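Local coordinates for transcriptional regulator (Pseudomonas aeruginosa, PDB 3E7Q), which probably binds regulatory DNA as a transcriptional repressor of the TetR family, pairing a helix-turn-helix head with an all-helical C-terminal domain, at residues R75-A80 with F96-S101. Sequence-based numbering, arbitrary orientation.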
# COMPACT_ATOMS: atom_id res chain seq x y z
N ARG B 75 -2.00 17.11 10.28
CA ARG B 75 -1.51 18.37 10.82
C ARG B 75 -0.34 18.87 10.02
O ARG B 75 -0.24 20.06 9.72
CB ARG B 75 -1.07 18.27 12.26
CG ARG B 75 -2.18 18.55 13.24
CD ARG B 75 -1.59 18.82 14.66
NE ARG B 75 -0.85 17.68 15.23
CZ ARG B 75 -1.39 16.53 15.67
NH1 ARG B 75 -2.71 16.30 15.56
NH2 ARG B 75 -0.61 15.57 16.17
N LEU B 76 0.57 17.96 9.71
CA LEU B 76 1.77 18.36 9.03
C LEU B 76 1.42 18.74 7.59
O LEU B 76 1.96 19.70 7.08
CB LEU B 76 2.81 17.25 9.08
CG LEU B 76 3.45 16.97 10.43
CD1 LEU B 76 4.47 15.85 10.21
CD2 LEU B 76 4.09 18.24 11.08
N LEU B 77 0.54 17.97 6.95
CA LEU B 77 0.16 18.24 5.56
C LEU B 77 -0.67 19.54 5.41
O LEU B 77 -0.46 20.28 4.45
CB LEU B 77 -0.55 17.04 4.94
CG LEU B 77 0.39 15.83 4.74
CD1 LEU B 77 -0.36 14.60 4.22
CD2 LEU B 77 1.60 16.18 3.85
N ARG B 78 -1.57 19.82 6.35
CA ARG B 78 -2.30 21.08 6.38
C ARG B 78 -1.36 22.22 6.59
O ARG B 78 -1.55 23.27 5.97
CB ARG B 78 -3.35 21.16 7.48
CG ARG B 78 -4.63 20.42 7.11
CD ARG B 78 -5.72 20.41 8.23
NE ARG B 78 -6.87 19.65 7.74
CZ ARG B 78 -7.37 18.54 8.28
NH1 ARG B 78 -6.89 18.04 9.43
NH2 ARG B 78 -8.38 17.92 7.66
N GLY B 79 -0.39 22.02 7.48
CA GLY B 79 0.60 23.05 7.79
C GLY B 79 1.35 23.48 6.54
O GLY B 79 1.55 24.68 6.32
N ALA B 80 1.76 22.49 5.74
CA ALA B 80 2.57 22.73 4.57
C ALA B 80 1.76 23.52 3.51
O ALA B 80 2.29 24.49 2.95
CB ALA B 80 3.13 21.43 4.03
N PHE B 96 3.82 18.12 -1.56
CA PHE B 96 4.75 17.07 -2.05
C PHE B 96 6.04 17.04 -1.24
O PHE B 96 6.45 15.97 -0.79
CB PHE B 96 5.07 17.28 -3.55
CG PHE B 96 3.81 17.28 -4.45
CD1 PHE B 96 2.68 16.50 -4.12
CD2 PHE B 96 3.77 18.05 -5.61
CE1 PHE B 96 1.56 16.55 -4.89
CE2 PHE B 96 2.65 18.08 -6.41
CZ PHE B 96 1.54 17.32 -6.07
N GLU B 97 6.65 18.20 -1.05
CA GLU B 97 7.83 18.32 -0.17
C GLU B 97 7.59 17.77 1.24
O GLU B 97 8.38 16.96 1.72
CB GLU B 97 8.32 19.76 -0.09
CG GLU B 97 8.89 20.27 -1.41
CD GLU B 97 10.29 19.72 -1.74
OE1 GLU B 97 10.96 19.10 -0.85
OE2 GLU B 97 10.70 19.94 -2.92
N ALA B 98 6.50 18.19 1.88
CA ALA B 98 6.18 17.60 3.20
C ALA B 98 6.04 16.08 3.12
O ALA B 98 6.53 15.34 4.01
CB ALA B 98 4.97 18.22 3.83
N SER B 99 5.41 15.61 2.04
CA SER B 99 5.13 14.17 1.84
C SER B 99 6.37 13.29 1.75
O SER B 99 6.31 12.12 2.09
CB SER B 99 4.33 13.94 0.55
OG SER B 99 2.99 14.42 0.65
N PHE B 100 7.48 13.83 1.27
CA PHE B 100 8.70 13.08 1.04
C PHE B 100 9.84 13.58 1.96
O PHE B 100 10.99 13.20 1.80
CB PHE B 100 9.07 13.16 -0.45
CG PHE B 100 8.14 12.35 -1.33
CD1 PHE B 100 8.34 11.01 -1.50
CD2 PHE B 100 7.03 12.94 -1.97
CE1 PHE B 100 7.44 10.25 -2.29
CE2 PHE B 100 6.17 12.19 -2.72
CZ PHE B 100 6.38 10.87 -2.89
N SER B 101 9.48 14.38 2.95
CA SER B 101 10.37 14.79 4.02
C SER B 101 10.54 13.61 4.95
O SER B 101 9.71 12.69 4.93
CB SER B 101 9.75 15.97 4.79
OG SER B 101 8.62 15.53 5.53
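Ala80 and Ala98 meet methyl to methyl where helix 58-82 packs against helix 88-99 in the all-helical C-terminal part of this TetR-family regulator, an example of how small side chains let two helices come close. Their CB atoms lie 3.7 Å apart, and both methyls point toward the partner helix; the alpha carbons of Ala80 and Ala98 are accordingly separated by just 6.4 Å.

The remaining apolar packing comes from Leu77, one helical turn before Ala80. Its CG lies beside the backbone N and anti to the carbonyl carbon (chi1 -69°), and CD1 continues anti to CA (chi2 176°), which leaves CD2 as the branch turned toward the partner helix, although the side chain does not set out directly toward it. CD2 of Leu77 reaches Ala98 CB at 3.9 Å, so the alanine methyl touches both Leu77 and Ala80. Beyond the pair of helices, Leu77 also packs on Leu104 and on Tyr137 of helix 124-152, while Ser99 touches Leu170 of helix 159-179, which ties the contact into the helical bundle.

The two serines make their polar contacts locally, within helix 88-99 and the turn after it. Ser99 OG touches Leu77 CD2 at 3.9 Å but spends its hydrogen bond on Phe95 O, one turn back. Phe100 leaves the helical conformation, and Ser101 returns over the helix end: its backbone N and its hydroxyl both donate to the Ala98 carbonyl. In the shorter of the two bonds, Ser101 OG stands 2.6 Å from Ala98 O, tilted 23° from the carbonyl plane.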